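Local structure of putative iron-uptake ABC transport system,periplasmic iron-binding protein (Campylobacter jejuni, 3E13) at residues Arg43-Gly48 against Leu70-Pro75; Ser150-Asp155 against Ala302-Glu307; Gln185-Glu190 against Gly216-Ile221; Met254-Met257 against Glu261-Lys264. The protein binds ferric iron in the periplasm and probably passes it to an ABC transporter for uptake into the cell. All blocks are in the same frame, centred on the assembly; numbering follows the deposited sequence.

Contact 1. Residues Arg43-Gly48 against Leu70-Pro75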
# COMPACT_ATOMS: atom_id res chain seq x y z
N ARG A 43 13.92 -3.71 -13.77
CA ARG A 43 15.32 -3.38 -13.61
C ARG A 43 16.09 -4.43 -12.82
O ARG A 43 17.20 -4.84 -13.19
CB ARG A 43 15.41 -2.03 -12.93
CG ARG A 43 16.72 -1.50 -12.68
CD ARG A 43 16.67 0.01 -12.37
NE ARG A 43 17.98 0.47 -11.97
CZ ARG A 43 18.26 1.68 -11.55
NH1 ARG A 43 17.33 2.61 -11.47
NH2 ARG A 43 19.49 1.96 -11.22
N LEU A 44 15.55 -4.86 -11.68
CA LEU A 44 16.19 -5.94 -10.96
C LEU A 44 16.38 -7.22 -11.77
O LEU A 44 17.40 -7.91 -11.63
CB LEU A 44 15.42 -6.24 -9.67
CG LEU A 44 15.55 -5.20 -8.55
CD1 LEU A 44 14.46 -5.42 -7.49
CD2 LEU A 44 16.93 -5.28 -7.95
N SER A 45 15.38 -7.57 -12.57
CA SER A 45 15.46 -8.75 -13.44
C SER A 45 16.56 -8.63 -14.48
O SER A 45 17.32 -9.59 -14.64
CB SER A 45 14.12 -9.08 -14.11
OG SER A 45 13.17 -9.52 -13.14
N LEU A 46 16.62 -7.49 -15.17
CA LEU A 46 17.64 -7.26 -16.20
C LEU A 46 19.04 -7.13 -15.62
O LEU A 46 20.00 -7.62 -16.20
CB LEU A 46 17.29 -6.04 -17.05
CG LEU A 46 16.11 -6.31 -17.97
CD1 LEU A 46 15.56 -4.99 -18.47
CD2 LEU A 46 16.43 -7.31 -19.12
N GLU A 47 19.17 -6.49 -14.45
CA GLU A 47 20.47 -6.28 -13.82
C GLU A 47 20.98 -7.58 -13.22
O GLU A 47 22.19 -7.83 -13.24
CB GLU A 47 20.37 -5.17 -12.75
CG GLU A 47 20.12 -3.78 -13.34
CD GLU A 47 19.93 -2.68 -12.30
OE1 GLU A 47 19.89 -2.98 -11.09
OE2 GLU A 47 19.81 -1.52 -12.72
N GLY A 48 20.05 -8.41 -12.74
CA GLY A 48 20.35 -9.73 -12.21
C GLY A 48 21.38 -9.67 -11.10
O GLY A 48 21.38 -8.76 -10.25
N LEU A 70 10.12 -14.02 -9.08
CA LEU A 70 11.08 -13.80 -10.19
C LEU A 70 12.54 -14.19 -9.81
O LEU A 70 13.50 -13.98 -10.58
CB LEU A 70 11.00 -12.35 -10.65
CG LEU A 70 9.76 -12.03 -11.47
CD1 LEU A 70 9.55 -10.56 -11.64
CD2 LEU A 70 9.91 -12.70 -12.88
N GLY A 71 12.73 -14.67 -8.59
CA GLY A 71 14.03 -15.15 -8.13
C GLY A 71 14.99 -14.04 -7.71
O GLY A 71 16.22 -14.21 -7.73
N LEU A 72 14.44 -12.88 -7.31
CA LEU A 72 15.24 -11.68 -7.15
C LEU A 72 15.64 -11.42 -5.70
O LEU A 72 16.37 -10.50 -5.47
CB LEU A 72 14.44 -10.47 -7.65
CG LEU A 72 14.04 -10.52 -9.13
CD1 LEU A 72 13.17 -9.37 -9.46
CD2 LEU A 72 15.24 -10.55 -10.02
N LEU A 73 15.08 -12.16 -4.73
CA LEU A 73 15.28 -11.82 -3.32
C LEU A 73 16.05 -12.92 -2.60
O LEU A 73 16.24 -14.01 -3.11
CB LEU A 73 13.93 -11.59 -2.64
CG LEU A 73 12.92 -10.63 -3.32
CD1 LEU A 73 11.63 -10.53 -2.56
CD2 LEU A 73 13.49 -9.29 -3.49
N SER A 74 16.52 -12.61 -1.38
CA SER A 74 17.33 -13.53 -0.63
C SER A 74 16.78 -13.59 0.79
O SER A 74 16.38 -12.56 1.32
CB SER A 74 18.72 -12.96 -0.57
OG SER A 74 19.66 -13.97 -0.61
N PRO A 75 16.78 -14.77 1.40
CA PRO A 75 16.21 -14.88 2.75
C PRO A 75 17.07 -14.24 3.81
O PRO A 75 18.30 -14.29 3.75
CB PRO A 75 16.08 -16.38 2.96
CG PRO A 75 17.12 -17.00 2.06
CD PRO A 75 17.27 -16.07 0.91
O HOH W 1 13.92 -12.33 -12.85

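Contact 2. Residues Ser150-Asp155 against Ala302-Glu307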
# COMPACT_ATOMS: atom_id res chain seq x y z
N SER A 150 -7.34 -9.50 -4.01
CA SER A 150 -8.08 -9.85 -2.78
C SER A 150 -9.51 -10.27 -3.04
O SER A 150 -10.06 -11.12 -2.31
CB SER A 150 -8.03 -8.73 -1.73
OG SER A 150 -8.91 -7.67 -1.96
N ILE A 151 -10.15 -9.63 -4.01
CA ILE A 151 -11.51 -10.00 -4.41
C ILE A 151 -11.54 -11.40 -5.06
O ILE A 151 -12.44 -12.21 -4.82
CB ILE A 151 -12.09 -8.91 -5.29
CG1 ILE A 151 -12.28 -7.64 -4.45
CG2 ILE A 151 -13.42 -9.32 -5.86
CD1 ILE A 151 -12.60 -6.37 -5.31
N ILE A 152 -10.55 -11.69 -5.93
CA ILE A 152 -10.40 -13.03 -6.46
C ILE A 152 -10.28 -14.03 -5.32
O ILE A 152 -10.94 -15.06 -5.27
CB ILE A 152 -9.21 -13.18 -7.43
CG1 ILE A 152 -9.37 -12.29 -8.65
CG2 ILE A 152 -9.08 -14.64 -7.83
CD1 ILE A 152 -8.08 -12.13 -9.47
N ALA A 153 -9.39 -13.73 -4.39
CA ALA A 153 -9.11 -14.66 -3.32
C ALA A 153 -10.36 -14.91 -2.43
O ALA A 153 -10.59 -16.06 -1.99
CB ALA A 153 -7.95 -14.18 -2.47
N ASN A 154 -11.16 -13.88 -2.22
CA ASN A 154 -12.29 -13.97 -1.32
C ASN A 154 -13.57 -14.47 -2.03
O ASN A 154 -14.28 -15.35 -1.50
CB ASN A 154 -12.57 -12.64 -0.65
CG ASN A 154 -11.73 -12.41 0.55
OD1 ASN A 154 -11.70 -13.27 1.48
ND2 ASN A 154 -11.02 -11.28 0.58
N ASP A 155 -13.82 -13.99 -3.24
CA ASP A 155 -15.12 -14.14 -3.90
C ASP A 155 -15.03 -14.86 -5.24
O ASP A 155 -16.08 -15.09 -5.83
CB ASP A 155 -15.80 -12.79 -4.10
CG ASP A 155 -16.11 -12.07 -2.79
OD1 ASP A 155 -16.27 -12.71 -1.73
OD2 ASP A 155 -16.17 -10.85 -2.71
N ALA A 302 -1.78 -12.26 -2.62
CA ALA A 302 -0.75 -12.08 -3.65
C ALA A 302 -0.61 -13.28 -4.60
O ALA A 302 -0.05 -13.15 -5.70
CB ALA A 302 0.55 -11.76 -3.03
N GLU A 303 -1.08 -14.45 -4.18
CA GLU A 303 -1.15 -15.61 -5.06
C GLU A 303 -2.04 -15.39 -6.29
O GLU A 303 -2.00 -16.19 -7.25
CB GLU A 303 -1.64 -16.83 -4.31
CG GLU A 303 -0.59 -17.29 -3.33
CD GLU A 303 -0.99 -18.45 -2.44
OE1 GLU A 303 -0.20 -18.76 -1.53
OE2 GLU A 303 -2.07 -19.03 -2.60
N ASN A 304 -2.87 -14.35 -6.25
CA ASN A 304 -3.80 -14.08 -7.31
C ASN A 304 -3.45 -12.88 -8.19
O ASN A 304 -4.29 -12.40 -8.97
CB ASN A 304 -5.17 -13.90 -6.70
CG ASN A 304 -5.65 -15.17 -6.00
OD1 ASN A 304 -6.14 -16.08 -6.65
ND2 ASN A 304 -5.49 -15.25 -4.67
N ILE A 305 -2.22 -12.43 -8.09
CA ILE A 305 -1.84 -11.21 -8.75
C ILE A 305 -1.82 -11.35 -10.28
O ILE A 305 -2.24 -10.42 -10.97
CB ILE A 305 -0.50 -10.60 -8.22
CG1 ILE A 305 -0.36 -9.15 -8.61
CG2 ILE A 305 0.71 -11.46 -8.62
CD1 ILE A 305 -1.39 -8.21 -7.92
N LYS A 306 -1.36 -12.48 -10.79
CA LYS A 306 -1.27 -12.63 -12.25
C LYS A 306 -2.66 -12.56 -12.88
O LYS A 306 -2.86 -11.94 -13.92
CB LYS A 306 -0.58 -13.93 -12.58
CG LYS A 306 0.88 -13.96 -12.27
CD LYS A 306 1.41 -15.37 -12.47
CE LYS A 306 2.77 -15.65 -11.93
NZ LYS A 306 3.02 -17.15 -12.27
N GLU A 307 -3.63 -13.23 -12.26
CA GLU A 307 -4.99 -13.25 -12.76
C GLU A 307 -5.66 -11.88 -12.64
O GLU A 307 -6.41 -11.46 -13.50
CB GLU A 307 -5.80 -14.33 -12.03
CG GLU A 307 -7.20 -14.48 -12.63
CD GLU A 307 -7.95 -15.67 -12.10
OE1 GLU A 307 -7.79 -16.02 -10.92
OE2 GLU A 307 -8.72 -16.30 -12.87

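Contact 3. Residues Gln185-Glu190 against Gly216-Ile221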
# COMPACT_ATOMS: atom_id res chain seq x y z
N GLN A 185 -10.79 15.02 -6.21
CA GLN A 185 -12.01 14.92 -6.98
C GLN A 185 -13.24 14.84 -6.08
O GLN A 185 -14.25 15.44 -6.35
CB GLN A 185 -11.98 13.75 -7.93
CG GLN A 185 -11.05 13.94 -9.09
CD GLN A 185 -11.04 12.76 -10.06
OE1 GLN A 185 -11.58 12.83 -11.21
NE2 GLN A 185 -10.41 11.67 -9.65
N VAL A 186 -13.13 14.16 -4.94
CA VAL A 186 -14.22 14.12 -3.96
C VAL A 186 -14.45 15.44 -3.22
O VAL A 186 -15.58 15.89 -3.07
CB VAL A 186 -13.97 12.94 -2.96
CG1 VAL A 186 -14.95 12.97 -1.74
CG2 VAL A 186 -14.10 11.67 -3.70
N PHE A 187 -13.34 16.07 -2.82
CA PHE A 187 -13.38 17.41 -2.25
C PHE A 187 -14.12 18.39 -3.20
O PHE A 187 -14.94 19.16 -2.75
CB PHE A 187 -11.96 17.89 -2.01
CG PHE A 187 -11.87 19.34 -1.72
CD1 PHE A 187 -12.30 19.81 -0.49
CD2 PHE A 187 -11.35 20.23 -2.64
CE1 PHE A 187 -12.21 21.18 -0.20
CE2 PHE A 187 -11.26 21.56 -2.36
CZ PHE A 187 -11.72 22.04 -1.14
N ALA A 188 -13.83 18.31 -4.50
CA ALA A 188 -14.26 19.27 -5.52
C ALA A 188 -15.68 18.97 -6.02
O ALA A 188 -16.24 19.76 -6.77
CB ALA A 188 -13.29 19.23 -6.67
N GLY A 189 -16.23 17.83 -5.61
CA GLY A 189 -17.57 17.40 -6.00
C GLY A 189 -17.63 16.80 -7.41
O GLY A 189 -18.71 16.79 -8.04
N GLU A 190 -16.50 16.34 -7.93
CA GLU A 190 -16.45 15.71 -9.25
C GLU A 190 -16.86 14.23 -9.19
O GLU A 190 -17.15 13.59 -10.20
CB GLU A 190 -15.05 15.86 -9.91
CG GLU A 190 -14.99 15.11 -11.26
CD GLU A 190 -13.87 15.52 -12.23
OE1 GLU A 190 -12.70 15.43 -11.83
OE2 GLU A 190 -14.20 15.87 -13.44
N GLY A 216 -8.08 17.11 2.64
CA GLY A 216 -8.11 16.05 3.63
C GLY A 216 -9.21 16.26 4.64
O GLY A 216 -9.87 15.29 5.08
N ASN A 217 -9.49 17.51 4.94
CA ASN A 217 -10.49 17.83 5.98
C ASN A 217 -11.93 17.52 5.52
O ASN A 217 -12.83 17.35 6.37
CB ASN A 217 -10.39 19.29 6.44
CG ASN A 217 -9.27 19.54 7.47
OD1 ASN A 217 -8.64 18.62 7.95
ND2 ASN A 217 -9.02 20.83 7.77
N SER A 218 -12.15 17.41 4.21
CA SER A 218 -13.44 17.10 3.65
C SER A 218 -13.78 15.62 3.63
O SER A 218 -14.90 15.27 3.31
CB SER A 218 -13.53 17.69 2.24
OG SER A 218 -12.84 16.87 1.27
N LEU A 219 -12.81 14.75 3.94
CA LEU A 219 -12.98 13.30 3.75
C LEU A 219 -13.55 12.56 4.94
O LEU A 219 -13.01 12.66 6.04
CB LEU A 219 -11.69 12.66 3.29
CG LEU A 219 -11.07 13.32 2.05
CD1 LEU A 219 -9.65 12.71 1.81
CD2 LEU A 219 -11.90 13.19 0.85
N GLY A 220 -14.64 11.82 4.70
CA GLY A 220 -15.09 10.77 5.59
C GLY A 220 -14.68 9.38 5.08
O GLY A 220 -14.52 9.18 3.90
N ILE A 221 -14.57 8.42 6.00
CA ILE A 221 -14.12 7.08 5.65
C ILE A 221 -15.27 6.10 5.79
O ILE A 221 -15.90 6.02 6.85
CB ILE A 221 -12.99 6.62 6.59
CG1 ILE A 221 -11.79 7.57 6.45
CG2 ILE A 221 -12.66 5.13 6.32
CD1 ILE A 221 -10.59 7.22 7.42

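Contact 4. Residues Met254-Met257 against Glu261-Lys264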
# COMPACT_ATOMS: atom_id res chain seq x y z
N MET A 254 16.90 -3.33 7.53
CA MET A 254 15.61 -4.01 7.67
C MET A 254 15.20 -3.98 9.17
O MET A 254 14.06 -3.61 9.49
CB MET A 254 15.74 -5.43 7.12
CG MET A 254 15.87 -5.46 5.61
SD MET A 254 16.37 -7.04 4.98
CE MET A 254 14.85 -7.95 5.08
N GLU A 255 16.15 -4.29 10.06
CA GLU A 255 15.87 -4.25 11.49
C GLU A 255 15.56 -2.84 11.97
O GLU A 255 14.65 -2.65 12.78
CB GLU A 255 17.02 -4.89 12.28
CG GLU A 255 17.13 -6.39 12.03
CD GLU A 255 18.27 -7.07 12.73
OE1 GLU A 255 19.13 -6.37 13.40
OE2 GLU A 255 18.30 -8.31 12.70
N PHE A 256 16.29 -1.87 11.46
CA PHE A 256 16.09 -0.48 11.81
C PHE A 256 14.65 -0.03 11.47
O PHE A 256 14.02 0.73 12.21
CB PHE A 256 17.13 0.36 11.07
CG PHE A 256 17.13 1.82 11.42
CD1 PHE A 256 17.61 2.26 12.64
CD2 PHE A 256 16.66 2.76 10.51
CE1 PHE A 256 17.65 3.63 12.96
CE2 PHE A 256 16.69 4.14 10.84
CZ PHE A 256 17.17 4.54 12.07
N MET A 257 14.10 -0.53 10.37
CA MET A 257 12.74 -0.16 9.97
C MET A 257 11.69 -0.66 10.97
O MET A 257 10.61 -0.08 11.04
CB MET A 257 12.40 -0.70 8.60
CG MET A 257 13.13 -0.04 7.42
SD MET A 257 13.06 1.72 7.40
CE MET A 257 11.33 1.95 7.27
N GLU A 261 11.64 3.83 17.30
CA GLU A 261 11.61 5.19 16.81
C GLU A 261 11.08 5.29 15.39
O GLU A 261 10.32 6.19 15.08
CB GLU A 261 12.97 5.91 16.94
CG GLU A 261 12.89 7.36 16.47
CD GLU A 261 14.13 8.21 16.69
OE1 GLU A 261 15.22 7.67 16.92
OE2 GLU A 261 13.95 9.47 16.67
N ILE A 262 11.45 4.32 14.56
CA ILE A 262 11.10 4.40 13.16
C ILE A 262 9.63 4.00 12.96
O ILE A 262 8.92 4.62 12.15
CB ILE A 262 12.06 3.54 12.34
CG1 ILE A 262 13.49 4.04 12.53
CG2 ILE A 262 11.68 3.55 10.88
CD1 ILE A 262 13.72 5.55 12.12
N GLN A 263 9.17 3.00 13.70
CA GLN A 263 7.77 2.64 13.65
C GLN A 263 6.90 3.79 14.12
O GLN A 263 5.82 4.04 13.58
CB GLN A 263 7.52 1.36 14.43
CG GLN A 263 8.16 0.16 13.77
CD GLN A 263 7.28 -0.44 12.74
OE1 GLN A 263 6.15 -0.81 13.03
NE2 GLN A 263 7.75 -0.48 11.51
N LYS A 264 7.37 4.52 15.14
CA LYS A 264 6.65 5.71 15.59
C LYS A 264 6.61 6.82 14.49
O LYS A 264 5.57 7.44 14.28
CB LYS A 264 7.21 6.24 16.91
CG LYS A 264 6.26 7.32 17.54
CD LYS A 264 4.78 6.91 17.57
CE LYS A 264 3.97 7.63 18.66
NZ LYS A 264 2.56 7.77 18.29

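Contact 1. Residues Arg43-Gly48 against Leu70-Pro75
Ser45 and Leu72 bring the backbones nearest, with Ser45 CA 6.9 Å from Leu72 CA, where the last turns of helix 37-47 meet the loop that follows helix 61-69. In that loop Gly71, with positive phi, completes the Schellman motif that ends helix 61-69. Leu72 makes most of the packing. Its CD1 branch lies 3.7 Å from Ser45 OG and 3.9 Å from Leu44 CB. Its CD2 branch comes up against the helix backbone, 3.8 Å from Leu44 O. This carbonyl already accepts a helical bond from Gly48 N. Leu70 CD1 adds a looser touch on Ser45 OG. The segments share no direct hydrogen bond, but one water joins them. It lies 2.9 Å from Ser45 OG and donates to Leu70 O at 2.8 Å. Ser45 OG stands beside its own backbone N (chi1 -68°), a position from which it also makes a weak bond to Ile41 O. Leu44 also touches Tyr7 of strand 3-8 and Thr241 of strand 233-241. Leu72 and Ser74 make backbone bonds to Lys242 and Met240, and Leu73 packs on helix 61-69. Helix 37-47 is thus joined to the start of a short edge segment of the sheet.

Contact 2. Residues Ser150-Asp155 against Ala302-Glu307
Asn304 ND2 lies 3.5 Å from Ala153 CB across the contact, and it also makes a weak bond to Ile301 O, in the helix just before the turn. No hydrogen bond crosses between the segments themselves; they meet by packing. Ile152 is the central side chain. Its CG2 branch reaches Asn304 OD1 at 3.5 Å and Glu307 OE1 at 3.6 Å, so a methyl sits against two oxygens. Its CD1 end lies 3.8 Å from Asn304 O and also lies against the CB and CG of Glu307. Ile152 and Asn304 run past each other in opposite directions. The Asn304 amide thus meets Ile152 with its oxygen and Ala153 with its nitrogen. Asn304 holds the N-cap position of helix 305-315, but its side chain makes no capping bond. Glu307 sends CG anti to its backbone N (chi1 -175°) and then extends, which carries its carboxylate out to Ile152. On the first helix, Asn154 N makes the regular helical bond to Ser150 O at 3.0 Å. Ile152 also packs on Ala160 of helix 157-170, and Ala302 and Ile305 touch helix 61-69. This is helix-to-helix packing in a periplasmic binding protein fold: the start of the C-terminal helix lies on helix 142-155, near whose opposite end iron ligand Tyr143 sits.

Contact 3. Residues Gln185-Glu190 against Gly216-Ile221
The C-terminal end of helix 179-188, with Val186 and Phe187, packs against the short link where helix 210-217 passes into strand 219-222, with Ser218 and Leu219. The closest backbones are at Phe187 and Ser218, whose CA atoms are 5.9 Å apart. The Phe187 ring turns its edge to the serine. Ser218 OG lies 3.5 Å from Phe187 CD1, near the plane of the ring, and 3.5 Å from Phe187 CB. Ser218 CB also meets Phe187 CD1 at the edge, at 3.7 Å. With Phe187 CG anti to the backbone N (chi1 167°), the ring edge at CD1 stands next to Ser218. Ser218 OG takes the rotamer between its own N and carbonyl carbon (chi1 79°). It bonds to Val215 O, one turn back, and also packs by van der Waals contact against the ring edge. The helix that carries Phe187 stops in a Schellman motif at Gly189, with positive phi. Glu190 N bonds to Gln185 O at 2.9 Å, and Gly189 N bonds to Val186 O. The second part of the contact is apolar. Val186 CG1 and Leu219 CD2 are 4.0 Å apart, and the two side chains meet at a slant. Leu219 is already in the sheet; its neighbour residues Ser218 and Gly220 make backbone bonds to Lys110 and Tyr108 beside and within strand 97-109. Val186 touches Ala194 and Leu219 touches Met196, both on strand 193-197. The side chain of Leu219 is about 7 Å from that of iron ligand Tyr200, and about 14 Å from the iron.

Contact 4. Residues Met254-Met257 against Glu261-Lys264
Ile262 CB lies 3.4 Å from Phe256 O, at the near end of the preceding helix. One bond further, CG1 keeps to that carbonyl and also sits over one face of the Phe256 ring. Ile262 CG1 makes a CH-pi contact there, 3.8 Å from the centroid of the Phe256 ring and 20° off the normal. The tip, CD1, moves toward the rim and lies 3.5 Å from Phe256 CE2. The other branch, CG2, takes the Met257 side, 3.8 Å from Met257 O and 4.0 Å from Met257 CE. Met257 bends at chi2 and chi3, which brings its methyl round to this branch. Ile262 is thus wedged between two side chains of helix 247-257, at the short link that joins this helix to helix 260-268. A polar bond spans the same link. Gln263 NE2 donates to Met257 O at 2.9 Å, nearly straight at 164°, with the donor tilted 20° from the carbonyl plane. The buried amide is held from several sides: NE2 also bonds to Ile99 O of strand 97-109, and OE1 accepts from Ile275 N and Arg276 N. Phe256 meets Phe22 of helix 14-26 edge-to-face, and Ile18 of that helix touches both Met257 and Ile262.

Contacts 3 and 4 are mostly buried, while contacts 1 and 2 are only partly so. Contact 1 is nearest the surface in character: two of its touching residues are exposed and a water bridges it. Contact 2 has neither a bridging water nor a cross bond and sets an isoleucine against polar side chains. Contact 4 alone has a direct hydrogen bond between its segments. Contacts 1 and 3 reach the same sheet on opposite sides of the chain's centre, and each has a Schellman motif. Contacts 3 and 4 both fall inside the long loop closed by contact 2. No two contacts touch; contacts 1 and 4 come nearest, about 6 Å between nearest atoms.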